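Local coordinates for glycerate dehydrogenase related protein (Thermoplasma acidophilum, PDB 3GVX) that probably reduces glyoxylate or hydroxypyruvate with NAD(P)H as a D-isomer specific 2-hydroxyacid dehydrogenase, at residues Y32-A37 / L46-K51; K51-I56 / V72-N77; L128-I133 / V148-R153; I181-K186 / A211-K216. All blocks are in the same frame, centred on the assembly; numbering follows the deposited sequence.

Interaction 1 of 4, residues Y32-A37 / L46-K51; sequences YYDAEA and LGKRTK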
loop_
_atom_site.group_PDB
_atom_site.type_symbol
_atom_site.label_atom_id
_atom_site.label_comp_id
_atom_site.label_asym_id
_atom_site.label_seq_id
_atom_site.Cartn_x
_atom_site.Cartn_y
_atom_site.Cartn_z
ATOM N N TYR B 32 -2.219 -43.386 3.535
ATOM C CA TYR B 32 -1.023 -43.284 2.757
ATOM C C TYR B 32 -1.182 -43.710 1.329
ATOM O O TYR B 32 -1.893 -44.656 0.998
ATOM C CB TYR B 32 0.095 -44.115 3.366
ATOM C CG TYR B 32 1.331 -44.055 2.507
ATOM C CD1 TYR B 32 2.229 -42.998 2.619
ATOM C CD2 TYR B 32 1.544 -44.987 1.493
ATOM C CE1 TYR B 32 3.300 -42.858 1.733
ATOM C CE2 TYR B 32 2.614 -44.856 0.601
ATOM C CZ TYR B 32 3.490 -43.789 0.729
ATOM O OH TYR B 32 4.554 -43.658 -0.135
ATOM N N TYR B 33 -0.454 -43.008 0.484
ATOM C CA TYR B 33 -0.458 -43.296 -0.913
ATOM C C TYR B 33 0.823 -42.769 -1.545
ATOM O O TYR B 33 1.220 -41.631 -1.328
ATOM C CB TYR B 33 -1.696 -42.680 -1.551
ATOM C CG TYR B 33 -1.752 -42.923 -3.024
ATOM C CD1 TYR B 33 -2.076 -44.177 -3.541
ATOM C CD2 TYR B 33 -1.410 -41.914 -3.913
ATOM C CE1 TYR B 33 -2.043 -44.419 -4.916
ATOM C CE2 TYR B 33 -1.371 -42.136 -5.275
ATOM C CZ TYR B 33 -1.692 -43.387 -5.780
ATOM O OH TYR B 33 -1.662 -43.589 -7.151
ATOM N N ASP B 34 1.458 -43.638 -2.321
ATOM C CA ASP B 34 2.699 -43.344 -3.014
ATOM C C ASP B 34 2.437 -42.316 -4.101
ATOM O O ASP B 34 2.248 -42.670 -5.264
ATOM C CB ASP B 34 3.241 -44.626 -3.655
ATOM C CG ASP B 34 4.740 -44.602 -3.829
ATOM O OD1 ASP B 34 5.294 -43.494 -3.983
ATOM O OD2 ASP B 34 5.367 -45.680 -3.821
ATOM N N ALA B 35 2.429 -41.041 -3.734
ATOM C CA ALA B 35 2.167 -39.986 -4.706
ATOM C C ALA B 35 3.418 -39.270 -5.214
ATOM O O ALA B 35 4.514 -39.406 -4.659
ATOM C CB ALA B 35 1.186 -38.971 -4.113
ATOM N N GLU B 36 3.238 -38.524 -6.298
ATOM C CA GLU B 36 4.319 -37.756 -6.882
ATOM C C GLU B 36 4.647 -36.576 -5.988
ATOM O O GLU B 36 5.792 -36.174 -5.884
ATOM C CB GLU B 36 3.925 -37.262 -8.255
ATOM C CG GLU B 36 4.042 -38.335 -9.289
ATOM C CD GLU B 36 3.713 -37.843 -10.681
ATOM O OE1 GLU B 36 4.211 -38.446 -11.654
ATOM O OE2 GLU B 36 2.954 -36.859 -10.811
ATOM N N ALA B 37 3.630 -36.031 -5.338
ATOM C CA ALA B 37 3.839 -34.911 -4.459
ATOM C C ALA B 37 3.374 -35.223 -3.057
ATOM O O ALA B 37 2.342 -35.868 -2.837
ATOM C CB ALA B 37 3.134 -33.684 -5.003
ATOM N N LEU B 46 9.130 -41.795 2.110
ATOM C CA LEU B 46 9.622 -42.099 0.779
ATOM C C LEU B 46 8.822 -43.172 0.077
ATOM O O LEU B 46 8.399 -44.159 0.667
ATOM C CB LEU B 46 11.097 -42.506 0.797
ATOM C CG LEU B 46 12.082 -41.449 1.284
ATOM C CD1 LEU B 46 13.477 -42.043 1.140
ATOM C CD2 LEU B 46 11.921 -40.123 0.515
ATOM N N GLY B 47 8.621 -42.954 -1.209
ATOM C CA GLY B 47 7.890 -43.898 -2.012
ATOM C C GLY B 47 8.677 -44.202 -3.256
ATOM O O GLY B 47 9.861 -43.881 -3.385
ATOM N N LYS B 48 7.993 -44.827 -4.193
ATOM C CA LYS B 48 8.596 -45.182 -5.451
ATOM C C LYS B 48 8.298 -44.145 -6.502
ATOM O O LYS B 48 9.003 -44.050 -7.500
ATOM C CB LYS B 48 8.059 -46.518 -5.915
ATOM C CG LYS B 48 8.802 -47.681 -5.372
ATOM C CD LYS B 48 8.101 -48.937 -5.773
ATOM C CE LYS B 48 9.014 -50.112 -5.588
ATOM N NZ LYS B 48 8.221 -51.229 -5.049
ATOM N N ARG B 49 7.255 -43.359 -6.279
ATOM C CA ARG B 49 6.878 -42.352 -7.256
ATOM C C ARG B 49 7.176 -40.919 -6.822
ATOM O O ARG B 49 6.872 -39.970 -7.543
ATOM C CB ARG B 49 5.388 -42.511 -7.570
ATOM C CG ARG B 49 5.010 -43.928 -7.923
ATOM C CD ARG B 49 3.554 -44.039 -8.303
ATOM N NE ARG B 49 3.200 -43.094 -9.355
ATOM C CZ ARG B 49 2.403 -42.044 -9.179
ATOM N NH1 ARG B 49 1.871 -41.803 -7.988
ATOM N NH2 ARG B 49 2.145 -41.230 -10.193
ATOM N N THR B 50 7.782 -40.778 -5.646
ATOM C CA THR B 50 8.083 -39.463 -5.085
ATOM C C THR B 50 8.952 -38.596 -5.982
ATOM O O THR B 50 10.030 -39.002 -6.411
ATOM C CB THR B 50 8.814 -39.562 -3.731
ATOM O OG1 THR B 50 8.207 -40.565 -2.910
ATOM C CG2 THR B 50 8.769 -38.220 -3.021
ATOM N N LYS B 51 8.479 -37.391 -6.257
ATOM C CA LYS B 51 9.225 -36.447 -7.073
ATOM C C LYS B 51 9.417 -35.171 -6.317
ATOM O O LYS B 51 10.406 -34.482 -6.477
ATOM C CB LYS B 51 8.461 -36.086 -8.326
ATOM C CG LYS B 51 8.281 -37.162 -9.326
ATOM C CD LYS B 51 7.414 -36.591 -10.415
ATOM C CE LYS B 51 7.407 -37.457 -11.639
ATOM N NZ LYS B 51 6.537 -36.823 -12.659
HETATM O O HOH W 1 5.658 -40.954 -2.870
#

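Interaction 2 of 4, residues K51-I56 / V72-N77; sequences KMIQAI and VVLCSN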
loop_
_atom_site.group_PDB
_atom_site.type_symbol
_atom_site.label_atom_id
_atom_site.label_comp_id
_atom_site.label_asym_id
_atom_site.label_seq_id
_atom_site.Cartn_x
_atom_site.Cartn_y
_atom_site.Cartn_z
ATOM N N LYS B 51 8.479 -37.391 -6.257
ATOM C CA LYS B 51 9.225 -36.447 -7.073
ATOM C C LYS B 51 9.417 -35.171 -6.317
ATOM O O LYS B 51 10.406 -34.482 -6.477
ATOM C CB LYS B 51 8.461 -36.086 -8.326
ATOM C CG LYS B 51 8.281 -37.162 -9.326
ATOM C CD LYS B 51 7.414 -36.591 -10.415
ATOM C CE LYS B 51 7.407 -37.457 -11.639
ATOM N NZ LYS B 51 6.537 -36.823 -12.659
HETATM N N MSE B 52 8.435 -34.852 -5.495
HETATM C CA MSE B 52 8.477 -33.594 -4.786
HETATM C C MSE B 52 7.887 -33.611 -3.400
HETATM O O MSE B 52 6.836 -34.200 -3.163
HETATM C CB MSE B 52 7.790 -32.523 -5.644
HETATM C CG MSE B 52 7.728 -31.110 -5.038
HETATM SE SE MSE B 52 6.456 -31.045 -3.753
HETATM C CE MSE B 52 5.660 -29.780 -4.006
ATOM N N ILE B 53 8.570 -32.920 -2.498
ATOM C CA ILE B 53 8.135 -32.810 -1.124
ATOM C C ILE B 53 7.990 -31.347 -0.765
ATOM O O ILE B 53 8.928 -30.563 -0.901
ATOM C CB ILE B 53 9.150 -33.486 -0.183
ATOM C CG1 ILE B 53 9.296 -34.959 -0.585
ATOM C CG2 ILE B 53 8.707 -33.349 1.270
ATOM C CD1 ILE B 53 10.334 -35.728 0.185
ATOM N N GLN B 54 6.802 -30.983 -0.303
ATOM C CA GLN B 54 6.501 -29.602 0.057
ATOM C C GLN B 54 6.245 -29.377 1.544
ATOM O O GLN B 54 5.221 -29.806 2.070
ATOM C CB GLN B 54 5.281 -29.123 -0.726
ATOM C CG GLN B 54 4.864 -27.714 -0.389
ATOM C CD GLN B 54 5.738 -26.672 -1.045
ATOM O OE1 GLN B 54 5.824 -26.597 -2.271
ATOM N NE2 GLN B 54 6.401 -25.858 -0.225
ATOM N N ALA B 55 7.170 -28.698 2.217
ATOM C CA ALA B 55 7.015 -28.371 3.627
ATOM C C ALA B 55 6.068 -27.169 3.673
ATOM O O ALA B 55 6.062 -26.333 2.767
ATOM C CB ALA B 55 8.362 -27.997 4.240
ATOM N N ILE B 56 5.258 -27.079 4.717
ATOM C CA ILE B 56 4.330 -25.961 4.814
ATOM C C ILE B 56 4.928 -24.848 5.647
ATOM O O ILE B 56 4.372 -23.765 5.725
ATOM C CB ILE B 56 2.993 -26.382 5.433
ATOM C CG1 ILE B 56 3.225 -26.919 6.841
ATOM C CG2 ILE B 56 2.323 -27.410 4.540
ATOM C CD1 ILE B 56 2.039 -26.799 7.757
ATOM N N VAL B 72 14.596 -36.296 -5.638
ATOM C CA VAL B 72 13.453 -35.679 -4.969
ATOM C C VAL B 72 13.700 -34.230 -4.583
ATOM O O VAL B 72 14.634 -33.907 -3.846
ATOM C CB VAL B 72 13.057 -36.475 -3.695
ATOM C CG1 VAL B 72 11.777 -35.896 -3.091
ATOM C CG2 VAL B 72 12.894 -37.965 -4.037
ATOM N N VAL B 73 12.846 -33.357 -5.083
ATOM C CA VAL B 73 12.973 -31.944 -4.804
ATOM C C VAL B 73 12.234 -31.536 -3.536
ATOM O O VAL B 73 11.044 -31.811 -3.365
ATOM C CB VAL B 73 12.469 -31.114 -6.002
ATOM C CG1 VAL B 73 12.431 -29.627 -5.641
ATOM C CG2 VAL B 73 13.373 -31.372 -7.215
ATOM N N LEU B 74 12.960 -30.883 -2.638
ATOM C CA LEU B 74 12.380 -30.409 -1.394
ATOM C C LEU B 74 12.114 -28.915 -1.513
ATOM O O LEU B 74 13.024 -28.136 -1.784
ATOM C CB LEU B 74 13.331 -30.645 -0.216
ATOM C CG LEU B 74 12.893 -30.047 1.132
ATOM C CD1 LEU B 74 11.623 -30.733 1.655
ATOM C CD2 LEU B 74 14.053 -30.177 2.133
ATOM N N CYS B 75 10.865 -28.522 -1.308
ATOM C CA CYS B 75 10.472 -27.120 -1.361
ATOM C C CYS B 75 9.965 -26.701 0.010
ATOM O O CYS B 75 9.436 -27.515 0.761
ATOM C CB CYS B 75 9.357 -26.905 -2.382
ATOM S SG CYS B 75 9.755 -27.460 -4.018
ATOM N N SER B 76 10.136 -25.427 0.338
ATOM C CA SER B 76 9.652 -24.924 1.606
ATOM C C SER B 76 8.582 -23.876 1.310
ATOM O O SER B 76 8.277 -23.603 0.156
ATOM C CB SER B 76 10.796 -24.350 2.455
ATOM O OG SER B 76 11.398 -23.245 1.839
ATOM N N ASN B 77 8.031 -23.280 2.355
ATOM C CA ASN B 77 6.947 -22.315 2.188
ATOM C C ASN B 77 7.139 -21.042 3.024
ATOM O O ASN B 77 6.597 -20.933 4.117
ATOM C CB ASN B 77 5.649 -23.033 2.557
ATOM C CG ASN B 77 4.425 -22.178 2.387
ATOM O OD1 ASN B 77 4.270 -21.479 1.387
ATOM N ND2 ASN B 77 3.520 -22.257 3.357
#

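Interaction 3 of 4, residues L128-I133 / V148-R153; sequences LGYGGI and VIAYTR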
loop_
_atom_site.group_PDB
_atom_site.type_symbol
_atom_site.label_atom_id
_atom_site.label_comp_id
_atom_site.label_asym_id
_atom_site.label_seq_id
_atom_site.Cartn_x
_atom_site.Cartn_y
_atom_site.Cartn_z
ATOM N N LEU B 128 17.706 -1.720 0.390
ATOM C CA LEU B 128 18.981 -2.221 0.834
ATOM C C LEU B 128 18.809 -3.711 1.097
ATOM O O LEU B 128 18.166 -4.114 2.068
ATOM C CB LEU B 128 19.385 -1.487 2.104
ATOM C CG LEU B 128 20.813 -1.698 2.595
ATOM C CD1 LEU B 128 21.812 -1.206 1.544
ATOM C CD2 LEU B 128 20.984 -0.955 3.922
ATOM N N GLY B 129 19.378 -4.530 0.222
ATOM C CA GLY B 129 19.236 -5.964 0.368
ATOM C C GLY B 129 18.069 -6.380 -0.495
ATOM O O GLY B 129 16.931 -5.964 -0.260
ATOM N N TYR B 130 18.330 -7.198 -1.503
ATOM C CA TYR B 130 17.251 -7.598 -2.377
ATOM C C TYR B 130 16.842 -9.044 -2.290
ATOM O O TYR B 130 17.005 -9.828 -3.236
ATOM C CB TYR B 130 17.565 -7.258 -3.820
ATOM C CG TYR B 130 16.297 -7.030 -4.597
ATOM C CD1 TYR B 130 15.397 -6.043 -4.207
ATOM C CD2 TYR B 130 15.983 -7.804 -5.707
ATOM C CE1 TYR B 130 14.210 -5.831 -4.907
ATOM C CE2 TYR B 130 14.799 -7.602 -6.416
ATOM C CZ TYR B 130 13.921 -6.613 -6.012
ATOM O OH TYR B 130 12.774 -6.411 -6.724
ATOM N N GLY B 131 16.281 -9.398 -1.147
ATOM C CA GLY B 131 15.831 -10.753 -0.951
ATOM C C GLY B 131 14.310 -10.900 -1.060
ATOM O O GLY B 131 13.653 -10.126 -1.764
ATOM N N GLY B 132 13.764 -11.908 -0.386
ATOM C CA GLY B 132 12.334 -12.141 -0.416
ATOM C C GLY B 132 11.524 -10.922 -0.028
ATOM O O GLY B 132 10.514 -10.609 -0.647
ATOM N N ILE B 133 11.982 -10.219 0.994
ATOM C CA ILE B 133 11.289 -9.032 1.451
ATOM C C ILE B 133 11.452 -7.887 0.470
ATOM O O ILE B 133 10.484 -7.232 0.103
ATOM C CB ILE B 133 11.798 -8.626 2.833
ATOM C CG1 ILE B 133 11.455 -9.743 3.829
ATOM C CG2 ILE B 133 11.248 -7.255 3.208
ATOM C CD1 ILE B 133 11.951 -9.522 5.225
ATOM N N VAL B 148 12.230 2.047 -8.453
ATOM C CA VAL B 148 12.976 1.248 -7.493
ATOM C C VAL B 148 14.474 1.145 -7.716
ATOM O O VAL B 148 14.945 0.820 -8.796
ATOM C CB VAL B 148 12.360 -0.168 -7.379
ATOM C CG1 VAL B 148 13.214 -1.051 -6.482
ATOM C CG2 VAL B 148 10.925 -0.056 -6.829
ATOM N N ILE B 149 15.216 1.450 -6.664
ATOM C CA ILE B 149 16.656 1.391 -6.691
ATOM C C ILE B 149 17.066 0.324 -5.692
ATOM O O ILE B 149 16.594 0.288 -4.551
ATOM C CB ILE B 149 17.256 2.761 -6.338
ATOM C CG1 ILE B 149 16.863 3.752 -7.439
ATOM C CG2 ILE B 149 18.777 2.656 -6.183
ATOM C CD1 ILE B 149 16.743 5.164 -6.989
ATOM N N ALA B 150 17.922 -0.576 -6.144
ATOM C CA ALA B 150 18.339 -1.650 -5.285
ATOM C C ALA B 150 19.823 -1.738 -5.127
ATOM O O ALA B 150 20.608 -1.481 -6.042
ATOM C CB ALA B 150 17.790 -2.970 -5.791
ATOM N N TYR B 151 20.202 -2.068 -3.913
ATOM C CA TYR B 151 21.584 -2.257 -3.617
ATOM C C TYR B 151 21.640 -3.697 -3.170
ATOM O O TYR B 151 21.096 -4.054 -2.119
ATOM C CB TYR B 151 22.044 -1.355 -2.491
ATOM C CG TYR B 151 23.366 -1.834 -1.983
ATOM C CD1 TYR B 151 24.530 -1.634 -2.713
ATOM C CD2 TYR B 151 23.434 -2.621 -0.846
ATOM C CE1 TYR B 151 25.734 -2.223 -2.326
ATOM C CE2 TYR B 151 24.627 -3.211 -0.447
ATOM C CZ TYR B 151 25.775 -3.012 -1.193
ATOM O OH TYR B 151 26.954 -3.602 -0.796
ATOM N N THR B 152 22.287 -4.534 -3.966
ATOM C CA THR B 152 22.333 -5.928 -3.602
ATOM C C THR B 152 23.528 -6.739 -4.009
ATOM O O THR B 152 24.259 -6.422 -4.945
ATOM C CB THR B 152 21.139 -6.689 -4.151
ATOM O OG1 THR B 152 21.175 -8.033 -3.662
ATOM C CG2 THR B 152 21.191 -6.706 -5.675
ATOM N N ARG B 153 23.666 -7.825 -3.266
ATOM C CA ARG B 153 24.662 -8.837 -3.467
ATOM C C ARG B 153 23.979 -9.681 -4.543
ATOM O O ARG B 153 23.292 -10.670 -4.260
ATOM C CB ARG B 153 24.832 -9.627 -2.177
ATOM C CG ARG B 153 24.634 -8.788 -0.898
ATOM C CD ARG B 153 25.750 -7.758 -0.709
ATOM N NE ARG B 153 27.032 -8.264 -1.200
ATOM C CZ ARG B 153 28.198 -8.121 -0.579
ATOM N NH1 ARG B 153 28.268 -7.485 0.581
ATOM N NH2 ARG B 153 29.304 -8.599 -1.137
#

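Interaction 4 of 4, residues I181-K186 / A211-K216; sequences IPLTDK and ADVVSK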
loop_
_atom_site.group_PDB
_atom_site.type_symbol
_atom_site.label_atom_id
_atom_site.label_comp_id
_atom_site.label_asym_id
_atom_site.label_seq_id
_atom_site.Cartn_x
_atom_site.Cartn_y
_atom_site.Cartn_z
ATOM N N ILE B 181 18.141 -6.153 4.817
ATOM C CA ILE B 181 19.363 -6.887 4.561
ATOM C C ILE B 181 19.742 -7.711 5.790
ATOM O O ILE B 181 19.526 -7.291 6.921
ATOM C CB ILE B 181 20.500 -5.899 4.192
ATOM C CG1 ILE B 181 21.606 -6.619 3.416
ATOM C CG2 ILE B 181 21.020 -5.220 5.458
ATOM C CD1 ILE B 181 22.493 -5.688 2.631
ATOM N N PRO B 182 20.293 -8.912 5.578
ATOM C CA PRO B 182 20.695 -9.776 6.691
ATOM C C PRO B 182 21.830 -9.171 7.518
ATOM O O PRO B 182 22.702 -8.471 6.999
ATOM C CB PRO B 182 21.114 -11.066 5.992
ATOM C CG PRO B 182 20.267 -11.060 4.760
ATOM C CD PRO B 182 20.390 -9.639 4.305
ATOM N N LEU B 183 21.790 -9.452 8.813
ATOM C CA LEU B 183 22.788 -8.956 9.742
ATOM C C LEU B 183 23.990 -9.900 9.759
ATOM O O LEU B 183 23.893 -11.048 10.202
ATOM C CB LEU B 183 22.173 -8.854 11.134
ATOM C CG LEU B 183 23.111 -8.718 12.331
ATOM C CD1 LEU B 183 23.820 -7.357 12.355
ATOM C CD2 LEU B 183 22.267 -8.934 13.571
ATOM N N THR B 184 25.113 -9.410 9.244
ATOM C CA THR B 184 26.352 -10.176 9.210
ATOM C C THR B 184 27.468 -9.245 9.668
ATOM O O THR B 184 27.220 -8.097 10.038
ATOM C CB THR B 184 26.702 -10.652 7.781
ATOM O OG1 THR B 184 27.088 -9.523 6.991
ATOM C CG2 THR B 184 25.511 -11.363 7.127
ATOM N N ASP B 185 28.694 -9.742 9.630
ATOM C CA ASP B 185 29.842 -8.952 10.026
ATOM C C ASP B 185 30.055 -7.694 9.205
ATOM O O ASP B 185 30.556 -6.702 9.719
ATOM C CB ASP B 185 31.101 -9.808 9.964
ATOM C CG ASP B 185 31.232 -10.722 11.161
ATOM O OD1 ASP B 185 32.013 -11.694 11.092
ATOM O OD2 ASP B 185 30.550 -10.460 12.174
ATOM N N LYS B 186 29.699 -7.701 7.932
ATOM C CA LYS B 186 29.918 -6.478 7.176
ATOM C C LYS B 186 28.743 -5.551 7.192
ATOM O O LYS B 186 28.868 -4.389 6.821
ATOM C CB LYS B 186 30.234 -6.756 5.736
ATOM C CG LYS B 186 30.328 -8.175 5.433
ATOM C CD LYS B 186 31.462 -8.319 4.501
ATOM C CE LYS B 186 31.555 -9.717 4.045
ATOM N NZ LYS B 186 31.045 -9.726 2.664
ATOM N N ALA B 211 17.966 -4.308 14.074
ATOM C CA ALA B 211 18.411 -3.074 14.681
ATOM C C ALA B 211 19.931 -2.923 14.568
ATOM O O ALA B 211 20.432 -1.829 14.297
ATOM C CB ALA B 211 17.966 -3.019 16.145
ATOM N N ASP B 212 20.669 -4.017 14.728
ATOM C CA ASP B 212 22.121 -3.925 14.667
ATOM C C ASP B 212 22.760 -3.627 13.328
ATOM O O ASP B 212 23.963 -3.393 13.260
ATOM C CB ASP B 212 22.740 -5.155 15.328
ATOM C CG ASP B 212 22.507 -5.156 16.829
ATOM O OD1 ASP B 212 22.828 -4.138 17.466
ATOM O OD2 ASP B 212 21.982 -6.149 17.369
ATOM N N VAL B 213 21.970 -3.609 12.261
ATOM C CA VAL B 213 22.526 -3.260 10.966
ATOM C C VAL B 213 22.681 -1.744 11.036
ATOM O O VAL B 213 23.324 -1.117 10.194
ATOM C CB VAL B 213 21.589 -3.658 9.793
ATOM C CG1 VAL B 213 22.162 -3.150 8.469
ATOM C CG2 VAL B 213 21.413 -5.184 9.760
ATOM N N VAL B 214 22.087 -1.160 12.073
ATOM C CA VAL B 214 22.172 0.275 12.289
ATOM C C VAL B 214 22.875 0.665 13.589
ATOM O O VAL B 214 22.604 0.123 14.663
ATOM C CB VAL B 214 20.772 0.959 12.291
ATOM C CG1 VAL B 214 20.910 2.439 12.690
ATOM C CG2 VAL B 214 20.116 0.823 10.917
ATOM N N SER B 215 23.785 1.621 13.459
ATOM C CA SER B 215 24.512 2.161 14.588
ATOM C C SER B 215 23.525 2.985 15.373
ATOM O O SER B 215 23.058 4.036 14.925
ATOM C CB SER B 215 25.653 3.063 14.119
ATOM O OG SER B 215 26.049 3.959 15.145
ATOM N N LYS B 216 23.210 2.502 16.559
ATOM C CA LYS B 216 22.276 3.204 17.398
ATOM C C LYS B 216 22.624 4.666 17.704
ATOM O O LYS B 216 21.802 5.546 17.483
ATOM C CB LYS B 216 22.077 2.447 18.684
ATOM C CG LYS B 216 21.134 3.160 19.580
ATOM C CD LYS B 216 20.544 2.226 20.573
ATOM C CE LYS B 216 19.704 3.003 21.522
ATOM N NZ LYS B 216 19.236 2.149 22.635
#

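Interaction 1 of 4, residues Y32-A37 / L46-K51
Asp-34, the centre of an inverse gamma turn, sets its carboxylate against the loop 46-51, where two successive backbone amides receive it. Lys-48 N bonds Asp-34 OD2 at 2.8 Å, on its syn lone pair and nearly straight at 173°, with a weak second reach to OD1. Arg-49 N bonds Asp-34 OD1 at 3.0 Å from above the carboxylate plane. CG of Asp-34 stands anti to the backbone N (chi1 -154°), which carries the group across to these amides. Gly-47 passes so close that a CB there would collide with Asp-34 OD1. A water donates to Asp-34 OD1 and Ala-35 O and accepts from Thr-50 OG1. With an alanine in place of this aspartate, the amides of Lys-48 and Arg-49 would probably lose their acceptor and the water one of its partners. In return, Arg-49, bent at chi3 (53°), turns NH1 back onto Asp-34 O, 2.9 Å away and in both the carbonyl and guanidinium planes. Glu-36 lays CG over one guanidinium face, 3.6 Å from Arg-49 NH2; its OE1 is a long, charge-only partner of that nitrogen. The firmer ion pair is with Lys-51, whose chain runs alongside until NZ stands above the carboxylate plane, 3.0 Å from Glu-36 OE1. Lys-51 N also bonds Glu-36 O at 3.0 Å. Arg-49 NH2 has a second anion in Asp-2. The contact lies at the protein surface, where the chain enters strands 37-40 and 52-55, with Tyr-33 stacked on His-27 and Tyr-32 packed edge-to-face with Tyr-4 of strand 3-5.

Interaction 2 of 4, residues K51-I56 / V72-N77
The flat carboxamide of Asn-77 holds Ile-56 O nearly in its own plane, ND2 to O 2.9 Å, although the nitrogen stands above the plane of that carbonyl; ND2 also bonds Ala-268 O. The second amide, that of Gln-54, has Ala-55 O in its plane, 3.0 Å from NE2, and NE2 makes a weak bond to Ser-76 O, while OE1 rests 3.5 Å from Cys-75 CB. The bend at chi2 (78°) folds the Gln-54 chain forward over the neighbouring strand to reach these partners. An alanine in place of Gln-54 would probably cost both carbonyls this donor and uncover Cys-75 CB. Between the two strands runs a regular parallel ladder: Val-73 N to Lys-51 O, Ile-53 N to Val-73 O, Cys-75 N to Ile-53 O and Ala-55 N to Cys-75 O. On one face, Ile-53 sets CD1 3.6 Å from Val-72 CG1 and CG2 3.9 Å from Leu-74 CD1. The other face carries Met-52, modelled as selenomethionine, with CG 4.3 Å from Cys-75 SG, and here helix 266-279 packs on Met-52 through Val-276 and Phe-279. Strand 37-40 pairs with the far side of 52-55, whereas 73-75 ends the sheet within this chain. Such a five-stranded parallel sheet in 2-1-3-4-5 order is the flavodoxin-like core of the substrate-binding domain in D-2-hydroxyacid dehydrogenases.

Interaction 3 of 4, residues L128-I133 / V148-R153
Leu-128 and Tyr-151 lie side by side and point the same way, with Leu-128 CD1 pressed to 3.2 Å from Tyr-151 CD2, a tight approach that meets the ring obliquely. Their parallel bridge puts both on one face of the sheet, and matching torsions, CG anti to the backbone N in each (chi1 -170° and 165°), send the two side chains off the same way. Gly-129 N donates to Tyr-151 O at 2.9 Å. One residue further on, Tyr-130 sets CB 3.6 Å from Thr-152 CB, and its CD1 lies 4.2 Å from Ala-150 CB, again oblique to the ring. Strands 124-128 and 147-151 are joined by helix 132-143 in a parallel beta-alpha-beta unit, and Gly-129, Gly-131 and Gly-134 fit the glycine-rich GxGxxG turn of a Rossmann fold, consistent with NAD(P)H binding. At Gly-129 the backbone angles would jam any CB against the preceding carbonyl oxygen, while Gly-131 takes the N-cap position, right before the helix. The segment 148-153 carries the chain out of the second strand; in Rossmann dehydrogenases this end commonly faces the adenosine ribose of the cofactor. Further out, Tyr-130 OH hydrogen-bonds Asp-157 OD1, and the side chain touches Val-160 and Ala-138. The Tyr-151 side chain touches Pro-167 and Leu-170 of helix 167-172, and Leu-128 makes backbone bonds to Leu-178 of strand 176-179 and to Ala-180 just beyond it.

Interaction 4 of 4, residues I181-K186 / A211-K216
Asp-212, in the short 3-10 segment 211-213, offers its CB to Leu-183: CD1 comes to 3.9 Å and CD2 to 4.2 Å, the two side chains meeting at a slant, with the aliphatic root of the aspartate rather than its carboxylate doing the touching. Val-213 follows and turns CG1 to Ile-181 and CG2 to Leu-183 and the Ile-181 carbonyl. Val-213 CG1, anti to the backbone N (chi1 175°), lies 3.8 Å from Ile-181 CG2, the side chains crossing at about a right angle; CG2 stands 4.0 Å from Leu-183 CB and equally far from Ile-181 O. No hydrogen bond joins the segments, so apolar contact alone holds them to each other here. After Val-213 the chain turns away. Val-214 O accepts from Trp-237 NE1, Ser-215 is the N-cap with OG on Asp-218 N, and Lys-216 opens helix 216-225, its NZ paired with Glu-244. Backbone bonds from Asp-212 to Gly-189 and from Val-213 to Val-191 tie the 3-10 turn to the loop between Lys-186 and helix 193-196. The contact thus joins the loops that follow two adjacent parallel strands, 176-179 and 204-207, in the Rossmann-type nucleotide-binding domain, a few residues ahead of helix 216-225.

In the fold
Followed from the N terminus, the four contacts come strictly in series: each closes before the next opens, and none nests or crosses. Interaction 1 closes the excursion through strand 37-40 and hands over to interaction 2 at Lys-51, which they share; the two centres are about 12 Å apart, and interaction 2 fixes the last strand of the first parallel sheet. The chain then passes into the seven-stranded sheet, where interaction 3 is centred about 26 Å from the centre of interaction 2. It closes the beta-alpha-beta unit 124-151. Interaction 4 encloses helix 193-196 and strand 204-207 and abuts interaction 3, Ile-181 packing on Leu-128 and Gly-129.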